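Local coordinates for protein EDTA monooxygenase (EDTA-degrading bacterium BNC1, PDB 5DQP) that probably oxidises EDTA as an FMN-dependent monooxygenase, using molecular oxygen and reduced flavin supplied by a partner flavin reductase, at residues I333-S336 with M337-V340; Y38-S41 with A42-R46; P102-L105 with A106-A110; V400-L403 with Q404-V408. One frame throughout, in Å; residues are numbered along the deposited sequence.

Contact 1: residues I333-S336 with M337-V340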
# COMPACT_ATOMS: atom_id res chain seq x y z
N ILE A 333 -0.54 35.67 -0.21
CA ILE A 333 -0.21 35.34 -1.59
C ILE A 333 0.18 36.61 -2.34
O ILE A 333 1.21 36.66 -3.03
CB ILE A 333 -1.41 34.64 -2.28
CG1 ILE A 333 -1.95 33.48 -1.42
CG2 ILE A 333 -1.05 34.24 -3.72
CD1 ILE A 333 -0.90 32.72 -0.66
N LEU A 334 -0.65 37.66 -2.22
CA LEU A 334 -0.39 38.92 -2.92
C LEU A 334 0.97 39.48 -2.52
O LEU A 334 1.75 39.92 -3.36
CB LEU A 334 -1.51 39.93 -2.63
CG LEU A 334 -2.94 39.49 -2.96
CD1 LEU A 334 -3.98 40.52 -2.51
CD2 LEU A 334 -3.10 39.18 -4.46
N LYS A 335 1.26 39.48 -1.22
CA LYS A 335 2.54 40.02 -0.79
C LYS A 335 3.71 39.18 -1.31
O LYS A 335 4.77 39.72 -1.63
CB LYS A 335 2.57 40.12 0.73
CG LYS A 335 3.71 40.97 1.23
CD LYS A 335 3.68 42.35 0.54
CE LYS A 335 5.08 42.96 0.39
NZ LYS A 335 5.95 42.08 -0.42
N SER A 336 3.51 37.87 -1.44
CA SER A 336 4.56 37.03 -1.99
C SER A 336 4.84 37.40 -3.44
O SER A 336 6.00 37.46 -3.87
CB SER A 336 4.16 35.56 -1.89
OG SER A 336 5.22 34.75 -2.35
N MET A 337 3.78 37.67 -4.20
CA MET A 337 3.95 38.06 -5.59
C MET A 337 4.70 39.37 -5.70
O MET A 337 5.49 39.55 -6.63
CB MET A 337 2.59 38.16 -6.26
CG MET A 337 2.01 36.81 -6.64
SD MET A 337 0.52 37.10 -7.62
CE MET A 337 -0.61 37.58 -6.32
N VAL A 338 4.48 40.30 -4.77
CA VAL A 338 5.22 41.55 -4.80
C VAL A 338 6.70 41.30 -4.55
O VAL A 338 7.57 41.81 -5.27
CB VAL A 338 4.64 42.57 -3.80
CG1 VAL A 338 5.57 43.74 -3.69
CG2 VAL A 338 3.29 43.03 -4.29
N ASP A 339 7.01 40.47 -3.55
CA ASP A 339 8.40 40.15 -3.23
C ASP A 339 9.09 39.48 -4.41
O ASP A 339 10.24 39.80 -4.73
CB ASP A 339 8.43 39.25 -1.99
CG ASP A 339 9.83 39.11 -1.40
OD1 ASP A 339 10.73 39.89 -1.80
OD2 ASP A 339 10.02 38.22 -0.53
N VAL A 340 8.42 38.54 -5.07
CA VAL A 340 8.98 37.90 -6.26
C VAL A 340 9.27 38.94 -7.34
O VAL A 340 10.35 38.96 -7.92
CB VAL A 340 8.03 36.81 -6.79
CG1 VAL A 340 8.55 36.30 -8.13
CG2 VAL A 340 7.96 35.66 -5.80
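Met337 and Leu334 make the closest apolar contact here, the methyl CE of Met337 lying 3.5 Å from CD2 of Leu334, tighter than carbon atoms usually approach. CE also comes within 3.7 Å of Leu334 CA. The bend at the sulfur (chi3 -76°) turns the methyl back toward the preceding turn, something a flexible thioether does readily. Beyond the helix, Leu299, Leu303 and Met355 pack on Met337, so a long unbranched apolar chain suits this buried place. A looser apolar touch joins Ile333 CG2 to Met337 CE.

On another flank Lys335 curls over Val338. Bends at chi2 and chi4 bring NZ to 3.7 Å from CB of Val338, while the CE methylene lies near its CG1 methyl. NZ remains 5.4 Å from Asp339 OD1, too far for a salt bridge, although the opposite charges probably still attract.

The backbone supplies the directed bonds. N of Met337, Val338, Asp339 and Val340 donate to O of Ile333, Leu334, Lys335 and Ser336 respectively; the last is the shortest, 2.9 Å from Val340 N to Ser336 O. CG2 of Val340 rests 3.3 Å from that same Ser336 oxygen.

The chemistry follows burial: Leu334, Met337, Val338 and Val340 are buried against neighbouring parts of the fold, while Ile333 and Lys335 are exposed on different flanks, Ile333 beside a bound polyether probably from the crystallisation liquor.

Contact 2: residues Y38-S41 with A42-R46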
# COMPACT_ATOMS: atom_id res chain seq x y z
N TYR A 38 4.16 4.11 -14.26
CA TYR A 38 4.95 4.61 -13.13
C TYR A 38 6.34 4.01 -13.11
O TYR A 38 7.29 4.70 -12.73
CB TYR A 38 4.20 4.33 -11.82
CG TYR A 38 2.83 4.97 -11.89
CD1 TYR A 38 2.66 6.31 -11.55
CD2 TYR A 38 1.74 4.25 -12.35
CE1 TYR A 38 1.43 6.93 -11.66
CE2 TYR A 38 0.49 4.85 -12.46
CZ TYR A 38 0.34 6.20 -12.12
OH TYR A 38 -0.89 6.81 -12.23
N ILE A 39 6.50 2.76 -13.53
CA ILE A 39 7.84 2.19 -13.64
C ILE A 39 8.68 3.04 -14.58
O ILE A 39 9.83 3.38 -14.27
CB ILE A 39 7.78 0.73 -14.13
CG1 ILE A 39 6.93 -0.15 -13.21
CG2 ILE A 39 9.21 0.15 -14.25
CD1 ILE A 39 7.37 -0.14 -11.78
N ARG A 40 8.12 3.38 -15.74
CA ARG A 40 8.85 4.20 -16.70
C ARG A 40 9.35 5.48 -16.05
O ARG A 40 10.52 5.85 -16.19
CB ARG A 40 7.96 4.49 -17.92
CG ARG A 40 8.65 5.29 -19.05
CD ARG A 40 7.92 5.03 -20.40
NE ARG A 40 8.17 6.05 -21.42
CZ ARG A 40 7.55 6.12 -22.61
NH1 ARG A 40 6.63 5.21 -22.94
NH2 ARG A 40 7.84 7.10 -23.46
N SER A 41 8.48 6.17 -15.31
CA SER A 41 8.90 7.42 -14.69
C SER A 41 9.90 7.19 -13.58
O SER A 41 10.82 7.99 -13.39
CB SER A 41 7.69 8.18 -14.15
OG SER A 41 7.04 8.81 -15.22
N ALA A 42 9.72 6.11 -12.79
CA ALA A 42 10.65 5.91 -11.69
C ALA A 42 12.02 5.50 -12.21
O ALA A 42 13.04 5.88 -11.62
CB ALA A 42 10.10 4.87 -10.70
N GLU A 43 12.07 4.73 -13.30
CA GLU A 43 13.34 4.36 -13.92
C GLU A 43 14.03 5.57 -14.57
O GLU A 43 15.26 5.63 -14.61
CB GLU A 43 13.14 3.24 -14.95
CG GLU A 43 12.94 1.81 -14.38
CD GLU A 43 14.24 1.12 -13.86
OE1 GLU A 43 14.16 -0.09 -13.50
OE2 GLU A 43 15.33 1.75 -13.79
N ILE A 44 13.26 6.53 -15.08
CA ILE A 44 13.88 7.77 -15.54
C ILE A 44 14.50 8.53 -14.37
O ILE A 44 15.64 9.00 -14.45
CB ILE A 44 12.85 8.63 -16.31
CG1 ILE A 44 12.57 8.02 -17.68
CG2 ILE A 44 13.33 10.10 -16.43
CD1 ILE A 44 11.30 8.59 -18.34
N ALA A 45 13.76 8.66 -13.26
CA ALA A 45 14.33 9.35 -12.10
C ALA A 45 15.55 8.60 -11.56
O ALA A 45 16.53 9.22 -11.14
CB ALA A 45 13.26 9.53 -11.02
N ARG A 46 15.50 7.27 -11.58
CA ARG A 46 16.65 6.48 -11.11
C ARG A 46 17.89 6.74 -11.96
O ARG A 46 18.99 6.91 -11.43
CB ARG A 46 16.29 4.99 -11.14
CG ARG A 46 17.35 4.07 -10.53
CD ARG A 46 17.04 2.62 -10.94
NE ARG A 46 18.21 1.78 -10.83
CZ ARG A 46 19.19 1.73 -11.73
NH1 ARG A 46 19.13 2.49 -12.82
NH2 ARG A 46 20.22 0.93 -11.53
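Glu43 donates its backbone N-H to Ile39 O over 2.8 Å, a fairly straight bond (164° at the hydrogen). Ala42 N reaches Tyr38 O at the same length, and the series continues with Ile44 N to Arg40 O and Ala45 N to Ser41 O, both 3.0 Å. All four carbonyls of residues 38-41 are thereby engaged by the next turn.

Charged groups come next. OE2 of Glu43 and NH1 of Arg46 are 4.0 Å apart, a long salt bridge in which the oxygen lies well out of the guanidinium plane, so only the charges attract. The stronger hold on Arg46 is on NE, which forms a salt bridge with Asp88. Tyr38, at the other end, sends its hydroxyl to the carbonyl of Ile32.

Packing across the turn is modest. Ile39 and Glu43 run side by side, CG2 of Ile39 standing 4.1 Å from CG of Glu43, so the CG methylene of the acid lies beside the methyl branch of the isoleucine. Ile44, with CG1 beside its own backbone N (chi1 -73°), brings CG1 to 3.3 Å from Arg40 O. The side chain also packs on helix 390-405, against Glu393 and Val396. On another face Ile82 of helix 75-85 meets both the side chain of Tyr38 and the methyl of Ala42, where a small residue suits the close approach of two helices.

Helix 35-47 links the parallel strands 7-11 and 52-55, a beta-alpha-beta unit of the TIM barrel characteristic of luciferase-like monooxygenases.

Contact 3: residues P102-L105 with A106-A110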
# COMPACT_ATOMS: atom_id res chain seq x y z
N PRO A 102 -3.81 4.62 13.28
CA PRO A 102 -2.35 4.69 13.52
C PRO A 102 -1.63 3.35 13.46
O PRO A 102 -0.46 3.29 13.06
CB PRO A 102 -2.24 5.28 14.94
CG PRO A 102 -3.58 5.75 15.31
CD PRO A 102 -4.59 5.06 14.45
N TYR A 103 -2.25 2.28 13.94
CA TYR A 103 -1.52 1.02 13.93
C TYR A 103 -1.39 0.51 12.50
O TYR A 103 -0.31 0.07 12.08
CB TYR A 103 -2.21 0.01 14.83
CG TYR A 103 -1.41 -1.24 15.09
CD1 TYR A 103 -1.49 -2.32 14.23
CD2 TYR A 103 -0.57 -1.34 16.19
CE1 TYR A 103 -0.76 -3.46 14.45
CE2 TYR A 103 0.16 -2.47 16.42
CZ TYR A 103 0.05 -3.53 15.53
OH TYR A 103 0.75 -4.70 15.71
N THR A 104 -2.46 0.64 11.72
CA THR A 104 -2.40 0.28 10.31
C THR A 104 -1.38 1.13 9.56
O THR A 104 -0.52 0.60 8.85
CB THR A 104 -3.78 0.42 9.70
OG1 THR A 104 -4.67 -0.50 10.36
CG2 THR A 104 -3.72 0.09 8.22
N LEU A 105 -1.43 2.44 9.73
CA LEU A 105 -0.49 3.30 9.01
C LEU A 105 0.95 3.03 9.43
O LEU A 105 1.84 2.92 8.58
CB LEU A 105 -0.85 4.77 9.22
CG LEU A 105 -0.01 5.74 8.38
CD1 LEU A 105 -0.81 6.95 8.04
CD2 LEU A 105 1.25 6.14 9.17
N ALA A 106 1.21 2.95 10.74
CA ALA A 106 2.57 2.65 11.21
C ALA A 106 3.10 1.37 10.54
O ALA A 106 4.25 1.31 10.06
CB ALA A 106 2.57 2.49 12.74
N ARG A 107 2.26 0.35 10.51
CA ARG A 107 2.63 -0.96 10.02
C ARG A 107 2.81 -0.98 8.50
O ARG A 107 3.70 -1.66 7.98
CB ARG A 107 1.54 -1.93 10.46
CG ARG A 107 1.38 -3.11 9.61
CD ARG A 107 0.31 -4.02 10.16
NE ARG A 107 0.75 -5.39 10.01
CZ ARG A 107 -0.05 -6.40 9.72
NH1 ARG A 107 0.45 -7.61 9.60
NH2 ARG A 107 -1.36 -6.19 9.54
N GLN A 108 1.99 -0.21 7.78
CA GLN A 108 2.09 -0.21 6.32
C GLN A 108 3.29 0.61 5.84
O GLN A 108 4.02 0.17 4.94
CB GLN A 108 0.77 0.28 5.73
CG GLN A 108 -0.33 -0.75 5.83
CD GLN A 108 -1.59 -0.32 5.09
OE1 GLN A 108 -1.80 0.87 4.87
NE2 GLN A 108 -2.43 -1.28 4.71
N ILE A 109 3.54 1.77 6.43
CA ILE A 109 4.76 2.51 6.08
C ILE A 109 6.00 1.72 6.51
O ILE A 109 7.01 1.70 5.78
CB ILE A 109 4.75 3.92 6.71
CG1 ILE A 109 3.51 4.71 6.28
CG2 ILE A 109 6.08 4.67 6.41
CD1 ILE A 109 3.43 4.99 4.80
N ALA A 110 5.98 1.11 7.69
CA ALA A 110 7.15 0.37 8.15
C ALA A 110 7.39 -0.86 7.29
O ALA A 110 8.55 -1.23 7.05
CB ALA A 110 6.99 -0.03 9.62
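Pro102 opens the helix, where the missing N-H of proline costs nothing, and its carbonyl O accepts Ala106 N at 2.9 Å. That donor stands 35° out of the carbonyl plane, and the small CB of Ala106 lies only 3.2 Å from the same oxygen.

Tyr103 O takes the backbone N of Arg107 at 3.0 Å. Its hydroxyl bonds to Pro197 O, whereas the guanidinium of Arg107 crosses to the second subunit and pairs with Asp57 there, a predicted FMN ligand.

Thr104 and Gln108 lie alongside each other. Placed opposite the backbone N, the methyl CG2 of Thr104 comes 3.8 Å from CD of Gln108, while OG1 turns to Tyr136 OH of the second subunit. The Gln108 amide bonds to Gln108 and Asp74 of that subunit, as suits a group that can both donate and accept.

Leu105 and Ile109 run side by side, CD2 of Leu105 3.9 Å from CG1 of Ile109, and Ile109 N reaches Leu105 O in a nearly straight bond (173°). Both side chains rest on Trp122 of strand 120-125.

Helix 102-115 is thus the helix of a TIM-barrel beta-alpha-beta unit, between strands 90-96 and 120-125, with one face on the barrel and another in the dimer interface.

Contact 4: residues V400-L403 with Q404-V408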
# COMPACT_ATOMS: atom_id res chain seq x y z
N VAL A 400 19.72 17.68 -14.97
CA VAL A 400 20.56 16.92 -14.04
C VAL A 400 22.04 16.88 -14.48
O VAL A 400 22.91 17.15 -13.64
CB VAL A 400 19.96 15.54 -13.79
CG1 VAL A 400 20.96 14.56 -13.17
CG2 VAL A 400 18.72 15.70 -12.89
N PRO A 401 22.39 16.56 -15.72
CA PRO A 401 23.82 16.51 -16.06
C PRO A 401 24.52 17.86 -15.88
O PRO A 401 25.72 17.89 -15.55
CB PRO A 401 23.80 16.05 -17.52
CG PRO A 401 22.50 15.30 -17.65
CD PRO A 401 21.55 16.13 -16.86
N ILE A 402 23.81 18.98 -16.07
CA ILE A 402 24.38 20.27 -15.74
C ILE A 402 24.68 20.34 -14.26
O ILE A 402 25.80 20.67 -13.85
CB ILE A 402 23.43 21.41 -16.19
CG1 ILE A 402 23.13 21.31 -17.69
CG2 ILE A 402 24.04 22.77 -15.83
CD1 ILE A 402 22.28 22.49 -18.26
N LEU A 403 23.70 19.97 -13.43
CA LEU A 403 23.90 19.99 -11.99
C LEU A 403 25.05 19.09 -11.59
O LEU A 403 25.78 19.40 -10.65
CB LEU A 403 22.63 19.58 -11.24
CG LEU A 403 21.38 20.48 -11.43
CD1 LEU A 403 20.18 19.90 -10.71
CD2 LEU A 403 21.64 21.93 -10.97
N GLN A 404 25.19 17.94 -12.26
CA GLN A 404 26.30 17.05 -11.92
C GLN A 404 27.64 17.65 -12.36
O GLN A 404 28.61 17.60 -11.60
CB GLN A 404 26.08 15.66 -12.53
CG GLN A 404 25.02 14.83 -11.81
CD GLN A 404 24.41 13.78 -12.72
OE1 GLN A 404 24.58 13.84 -13.93
NE2 GLN A 404 23.67 12.82 -12.14
N SER A 405 27.72 18.23 -13.56
CA SER A 405 28.96 18.93 -13.95
C SER A 405 29.30 20.04 -12.97
O SER A 405 30.46 20.25 -12.63
CB SER A 405 28.84 19.54 -15.34
OG SER A 405 28.44 18.56 -16.28
N ARG A 406 28.28 20.79 -12.57
CA ARG A 406 28.49 21.87 -11.63
C ARG A 406 29.02 21.39 -10.29
O ARG A 406 29.46 22.22 -9.49
CB ARG A 406 27.17 22.63 -11.46
CG ARG A 406 26.70 23.26 -12.77
CD ARG A 406 27.38 24.59 -13.00
NE ARG A 406 27.58 24.88 -14.40
CZ ARG A 406 26.99 25.88 -15.05
NH1 ARG A 406 26.15 26.69 -14.40
NH2 ARG A 406 27.26 26.05 -16.34
N GLY A 407 29.01 20.09 -10.01
CA GLY A 407 29.52 19.61 -8.74
C GLY A 407 28.55 19.67 -7.58
O GLY A 407 28.96 19.49 -6.44
N VAL A 408 27.26 19.88 -7.84
CA VAL A 408 26.28 20.08 -6.78
C VAL A 408 25.30 18.93 -6.66
O VAL A 408 24.41 18.99 -5.80
CB VAL A 408 25.52 21.41 -6.95
CG1 VAL A 408 26.51 22.53 -7.14
CG2 VAL A 408 24.53 21.33 -8.13
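Leu403 and Val408 close the end of the helix. Val408 N donates to Leu403 O over 3.2 Å, and CG2 of Val408 comes 4.0 Å from CB of Leu403. The valine's first torsion sets CG2 between its own backbone N and carbonyl carbon, and from there it reaches back to the leucine. Both side chains are buried and also touch Met6, a fitting place for branched aliphatic residues.

This is a Schellman motif. Gly407, with positive phi (83°), takes the chain out of the helix and bonds through its N to Gln404 O, inside the longer bond from Val408. Glycine suits these backbone angles, since it has no CB to crowd the carbonyl oxygen of Arg406, and the apolar pair on either side of the turn is a familiar companion of the motif.

Gln404 stretches back along the preceding turn. Its amide lies against Val400, NE2 3.4 Å from the CG1 methyl, and OE1 is 3.5 Å from Pro401 CA; NE2 finds its hydrogen-bond acceptor in Pro410 O.

Ile402 sits on the flank that faces helix 362-374, packing on Asp363 and Ala366. Its CG2 methyl lies over one face of the Arg406 guanidinium, and its O accepts Arg406 N at 2.8 Å. Pro401 O accepts both Ser405 N and Ser405 OG, the latter at 2.9 Å, from opposite faces of the carbonyl plane.

Along the chain the order is contact 2, contact 3, contact 1, contact 4, each on its own helix: 35-47, 102-115, 331-344 and 390-405. None touches another. Contacts 2 and 4 are nearest, about 20 Å between centres and about 7 Å between nearest atoms, because helices 35-47 and 390-405 pack together and bring the late part of the chain back beside an early barrel helix. Contact 1 lies across the chain's centre from contacts 2 and 3, about 35 and 39 Å away between centres. Contacts 2 and 3 lie on helices of two beta-alpha-beta units of the barrel, with helix 75-85 between them in the chain, and among the four, contact 3 alone meets the second subunit.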